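Local coordinates for protein putative polyketide cyclase (Acidithiobacillus ferrooxidans, PDB 3F9S) that is a putative polyketide cyclase of the SnoaL-like family, with an NTF2-like fold, that probably acts on a polyketide-type or related small substrate, at residues 42-47 with 57-62; 16-21 with 28-33. All blocks are in the same frame, centred on the assembly; numbering follows the deposited sequence.

Contact 1: residues 42-47 with 57-62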
ATOM      1  N   PRO A  42       3.918   4.279   6.974  1.00 23.94           N
ATOM      2  CA  PRO A  42       4.779   5.415   6.708  1.00 24.69           C
ATOM      3  C   PRO A  42       4.250   6.742   7.193  1.00 25.32           C
ATOM      4  O   PRO A  42       3.133   7.125   6.854  1.00 28.05           O
ATOM      5  CB  PRO A  42       4.926   5.380   5.204  1.00 24.66           C
ATOM      6  CG  PRO A  42       4.972   3.901   4.939  1.00 22.96           C
ATOM      7  CD  PRO A  42       3.890   3.372   5.810  1.00 23.16           C
ATOM      8  N   GLY A  43       5.046   7.395   8.030  1.00 27.07           N
ATOM      9  CA  GLY A  43       4.703   8.692   8.588  1.00 27.99           C
ATOM     10  C   GLY A  43       3.742   8.685   9.752  1.00 28.93           C
ATOM     11  O   GLY A  43       3.501   9.748  10.352  1.00 27.29           O
ATOM     12  N   ASP A  44       3.229   7.507  10.125  1.00 28.39           N
ATOM     13  CA  ASP A  44       2.270   7.434  11.202  1.00 28.03           C
ATOM     14  C   ASP A  44       3.038   7.670  12.493  1.00 27.73           C
ATOM     15  O   ASP A  44       4.064   7.025  12.720  1.00 27.72           O
ATOM     16  CB  ASP A  44       1.561   6.089  11.260  1.00 27.93           C
ATOM     17  CG  ASP A  44       0.372   6.133  12.155  1.00 31.72           C
ATOM     18  OD1 ASP A  44       0.583   5.892  13.344  1.00 32.81           O
ATOM     19  OD2 ASP A  44      -0.729   6.514  11.696  1.00 32.67           O
ATOM     20  N   PRO A  45       2.568   8.604  13.335  1.00 28.66           N
ATOM     21  CA  PRO A  45       3.256   8.839  14.607  1.00 29.22           C
ATOM     22  C   PRO A  45       3.389   7.605  15.510  1.00 28.44           C
ATOM     23  O   PRO A  45       4.341   7.516  16.283  1.00 29.65           O
ATOM     24  CB  PRO A  45       2.393   9.903  15.281  1.00 30.03           C
ATOM     25  CG  PRO A  45       1.653  10.532  14.211  1.00 31.07           C
ATOM     26  CD  PRO A  45       1.407   9.499  13.176  1.00 30.89           C
ATOM     27  N   TRP A  46       2.469   6.654  15.368  1.00 28.91           N
ATOM     28  CA  TRP A  46       2.449   5.408  16.136  1.00 28.50           C
ATOM     29  C   TRP A  46       3.154   4.246  15.441  1.00 28.31           C
ATOM     30  O   TRP A  46       3.104   3.119  15.937  1.00 27.91           O
ATOM     31  CB  TRP A  46       0.992   5.012  16.440  1.00 29.53           C
ATOM     32  CG  TRP A  46       0.308   5.999  17.318  1.00 27.55           C
ATOM     33  CD1 TRP A  46       0.239   5.939  18.671  1.00 31.74           C
ATOM     34  CD2 TRP A  46      -0.348   7.218  16.934  1.00 28.65           C
ATOM     35  NE1 TRP A  46      -0.444   7.009  19.156  1.00 30.83           N
ATOM     36  CE2 TRP A  46      -0.817   7.819  18.117  1.00 34.94           C
ATOM     37  CE3 TRP A  46      -0.591   7.860  15.709  1.00 31.21           C
ATOM     38  CZ2 TRP A  46      -1.519   9.037  18.121  1.00 31.69           C
ATOM     39  CZ3 TRP A  46      -1.287   9.075  15.718  1.00 29.47           C
ATOM     40  CH2 TRP A  46      -1.741   9.639  16.918  1.00 30.20           C
ATOM     41  N   GLU A  47       3.798   4.486  14.300  1.00 27.55           N
ATOM     42  CA  GLU A  47       4.474   3.409  13.597  1.00 26.89           C
ATOM     43  C   GLU A  47       5.479   2.704  14.499  1.00 27.15           C
ATOM     44  O   GLU A  47       6.237   3.340  15.219  1.00 26.43           O
ATOM     45  CB  GLU A  47       5.180   3.895  12.354  1.00 26.73           C
ATOM     46  CG  GLU A  47       5.551   2.748  11.433  1.00 26.13           C
ATOM     47  CD  GLU A  47       6.275   3.237  10.229  1.00 23.35           C
ATOM     48  OE1 GLU A  47       7.115   4.149  10.370  1.00 26.96           O
ATOM     49  OE2 GLU A  47       6.004   2.691   9.153  1.00 24.82           O
ATOM     50  N   LYS A  57      -7.601   3.957  20.268  1.00 24.07           N
ATOM     51  CA  LYS A  57      -8.675   4.944  20.156  1.00 23.95           C
ATOM     52  C   LYS A  57      -8.115   6.354  20.086  1.00 24.52           C
ATOM     53  O   LYS A  57      -8.635   7.164  19.342  1.00 24.13           O
ATOM     54  CB  LYS A  57      -9.693   4.785  21.276  1.00 24.12           C
ATOM     55  CG  LYS A  57     -10.542   3.563  21.081  1.00 25.08           C
ATOM     56  CD  LYS A  57     -11.690   3.454  22.056  1.00 26.81           C
ATOM     57  CE  LYS A  57     -11.312   3.001  23.405  1.00 33.17           C
ATOM     58  NZ  LYS A  57     -12.558   2.656  24.190  1.00 28.75           N
ATOM     59  N   GLU A  58      -7.037   6.634  20.822  1.00 24.88           N
ATOM     60  CA  GLU A  58      -6.403   7.949  20.749  1.00 23.62           C
ATOM     61  C   GLU A  58      -5.869   8.203  19.356  1.00 22.40           C
ATOM     62  O   GLU A  58      -6.044   9.293  18.825  1.00 24.19           O
ATOM     63  CB  GLU A  58      -5.293   8.127  21.791  1.00 25.10           C
ATOM     64  CG  GLU A  58      -5.796   8.128  23.215  1.00 26.95           C
ATOM     65  CD  GLU A  58      -6.814   9.197  23.530  1.00 29.85           C
ATOM     66  OE1 GLU A  58      -6.761  10.296  22.940  1.00 33.51           O
ATOM     67  OE2 GLU A  58      -7.647   8.938  24.418  1.00 29.38           O
ATOM     68  N   ARG A  59      -5.288   7.182  18.738  1.00 21.62           N
ATOM     69  CA  ARG A  59      -4.791   7.333  17.387  1.00 22.29           C
ATOM     70  C   ARG A  59      -5.945   7.589  16.430  1.00 23.20           C
ATOM     71  O   ARG A  59      -5.830   8.439  15.553  1.00 23.88           O
ATOM     72  CB  ARG A  59      -3.966   6.133  16.991  1.00 22.97           C
ATOM     73  CG  ARG A  59      -3.620   6.066  15.536  1.00 21.25           C
ATOM     74  CD  ARG A  59      -2.693   4.941  15.329  1.00 24.65           C
ATOM     75  NE  ARG A  59      -2.372   4.816  13.912  1.00 27.55           N
ATOM     76  CZ  ARG A  59      -3.172   4.272  13.003  1.00 30.21           C
ATOM     77  NH1 ARG A  59      -4.354   3.764  13.315  1.00 27.89           N
ATOM     78  NH2 ARG A  59      -2.766   4.210  11.743  1.00 30.11           N
ATOM     79  N   VAL A  60      -7.048   6.870  16.602  1.00 23.59           N
ATOM     80  CA  VAL A  60      -8.221   7.116  15.756  1.00 24.67           C
ATOM     81  C   VAL A  60      -8.667   8.561  15.902  1.00 24.91           C
ATOM     82  O   VAL A  60      -8.897   9.238  14.902  1.00 26.36           O
ATOM     83  CB  VAL A  60      -9.409   6.213  16.064  1.00 25.07           C
ATOM     84  CG1 VAL A  60     -10.536   6.493  15.025  1.00 25.54           C
ATOM     85  CG2 VAL A  60      -9.003   4.757  16.011  1.00 23.83           C
ATOM     86  N   LYS A  61      -8.732   9.039  17.138  1.00 23.48           N
ATOM     87  CA  LYS A  61      -9.162  10.411  17.399  1.00 24.07           C
ATOM     88  C   LYS A  61      -8.282  11.425  16.670  1.00 24.02           C
ATOM     89  O   LYS A  61      -8.801  12.381  16.100  1.00 24.57           O
ATOM     90  CB  LYS A  61      -9.191  10.726  18.887  1.00 24.17           C
ATOM     91  CG  LYS A  61     -10.234   9.953  19.697  1.00 26.81           C
ATOM     92  CD  LYS A  61     -10.053  10.276  21.183  1.00 26.60           C
ATOM     93  CE  LYS A  61     -10.671   9.233  22.086  1.00 32.93           C
ATOM     94  NZ  LYS A  61     -10.417   9.580  23.524  1.00 28.43           N
ATOM     95  N   THR A  62      -6.968  11.203  16.687  1.00 23.26           N
ATOM     96  CA  THR A  62      -6.028  12.117  16.025  1.00 24.85           C
ATOM     97  C   THR A  62      -6.186  12.099  14.517  1.00 27.05           C
ATOM     98  O   THR A  62      -6.303  13.147  13.896  1.00 28.61           O
ATOM     99  CB  THR A  62      -4.590  11.776  16.391  1.00 24.22           C
ATOM    100  OG1 THR A  62      -4.411  12.196  17.731  1.00 26.13           O
ATOM    101  CG2 THR A  62      -3.577  12.533  15.551  1.00 28.70           C
TER
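Arg59, on helix 53-66, meets Asp44 through charge and Trp46 through its aliphatic stem, so one side chain joins the helix to the loop between strands 36-40 and 50-51 of this SnoaL-like, NTF2-type fold.

The ionic part is a side-on salt bridge using two guanidinium nitrogens, one to each carboxylate oxygen. Arg59 NE points almost straight at Asp44 OD1, 3.2 Å away with an N-H...O angle of 169°, and the oxygen is met on its syn side. The second bond is more bent: Arg59 NH2 lies 3.1 Å from Asp44 OD2 but approaches from above the carboxylate plane. With the two planes 43° apart, the pair is twisted rather than coplanar.

Backbone bonding fixes the acid. Asp44 OD1 also accepts from Trp46 N at 2.9 Å, an Asx turn, and Arg59 NE and Trp46 N reach that oxygen from opposite faces of its plane. A type I beta turn, closed by Glu47 N to Asp44 O, encloses this Asx turn.

Nonpolar packing comes from the indole. Arg59 CB sits 3.7 Å from the centroid of the Trp46 six-membered ring, 11° off the normal, a CH-pi contact, while Pro45 CB lies against the opposite face, offset toward the rim. Extended from CG to NE, the arginine runs across one face of the indole before its head reaches Asp44. Farther along the helix, Thr62 CB approaches Trp46 CH2 at 3.6 Å.

Arg59 NH2 also pairs with Asp41, and NH1 bonds a glycerol, probably from the crystallisation liquor. Two carboxylates around one guanidinium probably hold it in one orientation.

Contact 2: residues 16-21 with 28-33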
ATOM      1  N   THR A  16     -14.235  -0.813   9.623  1.00 22.96           N
ATOM      2  CA  THR A  16     -13.816   0.308   8.789  1.00 23.53           C
ATOM      3  C   THR A  16     -14.932   1.318   8.710  1.00 23.94           C
ATOM      4  O   THR A  16     -14.703   2.517   8.849  1.00 25.08           O
ATOM      5  CB  THR A  16     -13.401  -0.175   7.383  1.00 24.14           C
ATOM      6  OG1 THR A  16     -12.286  -1.073   7.514  1.00 27.04           O
ATOM      7  CG2 THR A  16     -13.009   0.990   6.477  1.00 24.68           C
ATOM      8  N   ARG A  17     -16.145   0.817   8.534  1.00 25.07           N
ATOM      9  CA  ARG A  17     -17.303   1.680   8.460  0.50 25.31           C
ATOM     10  C   ARG A  17     -17.522   2.427   9.774  1.00 25.11           C
ATOM     11  O   ARG A  17     -17.570   3.662   9.788  1.00 25.60           O
ATOM     12  CB  ARG A  17     -18.542   0.876   8.091  0.50 26.21           C
ATOM     13  CG  ARG A  17     -19.743   1.740   7.855  0.50 29.89           C
ATOM     14  CD  ARG A  17     -20.941   0.922   7.499  0.50 33.91           C
ATOM     15  NE  ARG A  17     -22.127   1.768   7.410  0.50 36.20           N
ATOM     16  CZ  ARG A  17     -23.373   1.325   7.233  0.50 38.13           C
ATOM     17  NH1 ARG A  17     -23.652   0.024   7.098  0.50 37.98           N
ATOM     18  NH2 ARG A  17     -24.363   2.213   7.176  0.50 41.94           N
ATOM     19  N   GLU A  18     -17.640   1.678  10.857  1.00 26.49           N
ATOM     20  CA  GLU A  18     -17.971   2.268  12.155  1.00 26.92           C
ATOM     21  C   GLU A  18     -16.908   3.159  12.744  1.00 26.28           C
ATOM     22  O   GLU A  18     -17.185   4.297  13.139  1.00 26.03           O
ATOM     23  CB  GLU A  18     -18.318   1.173  13.158  1.00 27.23           C
ATOM     24  CG  GLU A  18     -19.585   0.444  12.828  1.00 31.14           C
ATOM     25  CD  GLU A  18     -19.929  -0.659  13.811  1.00 31.30           C
ATOM     26  OE1 GLU A  18     -19.099  -1.030  14.668  1.00 33.39           O
ATOM     27  OE2 GLU A  18     -21.063  -1.175  13.702  1.00 43.81           O
ATOM     28  N   VAL A  19     -15.697   2.630  12.822  1.00 25.29           N
ATOM     29  CA  VAL A  19     -14.614   3.371  13.452  1.00 26.23           C
ATOM     30  C   VAL A  19     -14.041   4.446  12.540  1.00 25.53           C
ATOM     31  O   VAL A  19     -13.975   5.606  12.927  1.00 26.60           O
ATOM     32  CB  VAL A  19     -13.485   2.443  13.920  1.00 26.31           C
ATOM     33  CG1 VAL A  19     -12.298   3.256  14.481  1.00 24.81           C
ATOM     34  CG2 VAL A  19     -14.014   1.460  14.951  1.00 25.92           C
ATOM     35  N   TRP A  20     -13.678   4.058  11.325  1.00 25.17           N
ATOM     36  CA  TRP A  20     -12.908   4.935  10.452  1.00 26.43           C
ATOM     37  C   TRP A  20     -13.680   5.847   9.555  1.00 27.57           C
ATOM     38  O   TRP A  20     -13.221   6.958   9.294  1.00 29.27           O
ATOM     39  CB  TRP A  20     -11.898   4.107   9.667  1.00 25.86           C
ATOM     40  CG  TRP A  20     -10.842   3.691  10.596  1.00 23.67           C
ATOM     41  CD1 TRP A  20     -10.759   2.513  11.259  1.00 26.69           C
ATOM     42  CD2 TRP A  20      -9.789   4.523  11.098  1.00 24.22           C
ATOM     43  NE1 TRP A  20      -9.682   2.533  12.104  1.00 26.13           N
ATOM     44  CE2 TRP A  20      -9.067   3.756  12.030  1.00 25.24           C
ATOM     45  CE3 TRP A  20      -9.367   5.832  10.822  1.00 26.08           C
ATOM     46  CZ2 TRP A  20      -7.933   4.246  12.691  1.00 27.19           C
ATOM     47  CZ3 TRP A  20      -8.260   6.333  11.496  1.00 27.19           C
ATOM     48  CH2 TRP A  20      -7.553   5.535  12.422  1.00 27.64           C
ATOM     49  N   SER A  21     -14.795   5.365   9.024  1.00 27.77           N
ATOM     50  CA  SER A  21     -15.621   6.188   8.158  1.00 27.31           C
ATOM     51  C   SER A  21     -16.635   6.993   8.949  1.00 27.26           C
ATOM     52  O   SER A  21     -16.912   8.122   8.568  1.00 27.50           O
ATOM     53  CB  SER A  21     -16.314   5.354   7.088  1.00 27.81           C
ATOM     54  OG  SER A  21     -15.359   4.734   6.244  1.00 25.45           O
ATOM     55  N   SER A  28     -14.244   0.667  18.470  1.00 24.78           N
ATOM     56  CA  SER A  28     -12.931  -0.002  18.530  1.00 24.53           C
ATOM     57  C   SER A  28     -12.887  -1.109  19.571  1.00 25.63           C
ATOM     58  O   SER A  28     -12.205  -2.099  19.380  1.00 25.04           O
ATOM     59  CB  SER A  28     -11.831   0.998  18.863  1.00 26.08           C
ATOM     60  OG  SER A  28     -11.817   2.041  17.903  1.00 25.88           O
ATOM     61  N   ASP A  29     -13.602  -0.927  20.681  1.00 24.94           N
ATOM     62  CA  ASP A  29     -13.714  -1.955  21.713  1.00 26.39           C
ATOM     63  C   ASP A  29     -14.175  -3.318  21.195  1.00 27.66           C
ATOM     64  O   ASP A  29     -13.815  -4.323  21.776  1.00 28.59           O
ATOM     65  CB  ASP A  29     -14.668  -1.526  22.821  1.00 27.45           C
ATOM     66  CG  ASP A  29     -14.161  -0.347  23.626  1.00 27.77           C
ATOM     67  OD1 ASP A  29     -13.010   0.091  23.449  1.00 35.60           O
ATOM     68  OD2 ASP A  29     -14.950   0.156  24.448  1.00 32.70           O
ATOM     69  N   LYS A  30     -14.996  -3.337  20.152  1.00 27.82           N
ATOM     70  CA  LYS A  30     -15.508  -4.571  19.571  1.00 28.96           C
ATOM     71  C   LYS A  30     -14.526  -5.246  18.634  1.00 27.14           C
ATOM     72  O   LYS A  30     -14.666  -6.438  18.370  1.00 28.11           O
ATOM     73  CB  LYS A  30     -16.762  -4.291  18.749  1.00 29.05           C
ATOM     74  CG  LYS A  30     -17.899  -3.644  19.496  1.00 34.11           C
ATOM     75  CD  LYS A  30     -19.143  -3.491  18.621  1.00 32.64           C
ATOM     76  CE  LYS A  30     -18.966  -2.451  17.523  1.00 36.84           C
ATOM     77  NZ  LYS A  30     -20.231  -2.210  16.771  1.00 38.59           N
ATOM     78  N   TYR A  31     -13.558  -4.490  18.112  1.00 24.39           N
ATOM     79  CA  TYR A  31     -12.677  -4.978  17.050  1.00 24.76           C
ATOM     80  C   TYR A  31     -11.204  -5.120  17.343  1.00 23.76           C
ATOM     81  O   TYR A  31     -10.529  -5.852  16.635  1.00 24.99           O
ATOM     82  CB  TYR A  31     -12.751  -3.978  15.899  1.00 23.52           C
ATOM     83  CG  TYR A  31     -14.133  -3.773  15.376  1.00 24.33           C
ATOM     84  CD1 TYR A  31     -14.793  -4.807  14.734  1.00 26.71           C
ATOM     85  CD2 TYR A  31     -14.793  -2.551  15.539  1.00 25.23           C
ATOM     86  CE1 TYR A  31     -16.074  -4.637  14.243  1.00 27.77           C
ATOM     87  CE2 TYR A  31     -16.084  -2.365  15.053  1.00 26.82           C
ATOM     88  CZ  TYR A  31     -16.701  -3.418  14.379  1.00 26.93           C
ATOM     89  OH  TYR A  31     -17.961  -3.289  13.871  1.00 28.65           O
ATOM     90  N   ILE A  32     -10.695  -4.357  18.304  1.00 23.21           N
ATOM     91  CA  ILE A  32      -9.271  -4.329  18.563  1.00 23.48           C
ATOM     92  C   ILE A  32      -8.897  -5.306  19.644  1.00 23.63           C
ATOM     93  O   ILE A  32      -9.551  -5.401  20.664  1.00 23.48           O
ATOM     94  CB  ILE A  32      -8.782  -2.910  18.879  1.00 23.85           C
ATOM     95  CG1 ILE A  32      -9.220  -1.945  17.772  1.00 24.87           C
ATOM     96  CG2 ILE A  32      -7.268  -2.867  19.002  1.00 24.97           C
ATOM     97  CD1 ILE A  32      -8.855  -2.349  16.334  1.00 23.15           C
ATOM     98  N   ALA A  33      -7.799  -6.012  19.402  1.00 22.53           N
ATOM     99  CA  ALA A  33      -7.231  -6.938  20.355  1.00 22.82           C
ATOM    100  C   ALA A  33      -6.613  -6.142  21.499  1.00 23.18           C
ATOM    101  O   ALA A  33      -6.373  -4.933  21.363  1.00 23.72           O
ATOM    102  CB  ALA A  33      -6.168  -7.795  19.708  1.00 21.05           C
TER
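Glu18 reaches from helix 8-21 to Lys30 and Tyr31, setting that helix against the weakly bonded helical turn at about 28-31 within the N-terminal part of the SnoaL-like, NTF2-type fold. Its CG stands anti to the carbonyl carbon (chi1 -67°) and the chain beyond is extended (chi2 179°), which carries the carboxylate to the 28-33 segment. There OE1 has two partners at equal distance: Lys30 NZ, 2.7 Å away in a salt bridge that meets the syn side, and Tyr31 OH, also 2.7 Å from Glu18 OE1. Lys30 gets there by a bend at chi3 (-70°), with its CB over the centre of the Tyr31 ring. Glu18 OE1 lies at the edge of that ring, near its plane, and Gln14 is a further partner of the hydroxyl. A glutamine here would probably leave the Lys30 ammonium without its opposite charge and weaken the hold on that side chain. The next residue, Val19, sets its two methyls beside Ser28, whose hydroxyl is bonded to Ile25 O. Val19 CG2 comes within 3.6 Å of Ser28 N, while Val19 CG1 lies 3.7 Å from Ser28 OG.

The centres of contacts 1 and 2 are 14 Å apart, and along the chain contact 2 closes before contact 1 opens. Helix 53-66 connects them. Its Lys57 NZ forms a 2.7 Å salt bridge with Asp29 OD1 of contact 2, while Lys57 CG packs 3.6 Å from Ser28 CB. On helix 8-21, Trp20 serves as a shared surface: Val60 CG2 lies 3.5 Å from Trp20 CZ2, and Arg59 NH1 lies 3.7 Å from that same carbon. The glycerol bonded by Arg59 NH1 may mark a pocket. If so, contact 1 supplies its guanidinium and segment 16-21 brings the neighbouring indole of Trp20, whose NE1 is bonded to Tyr56 OH.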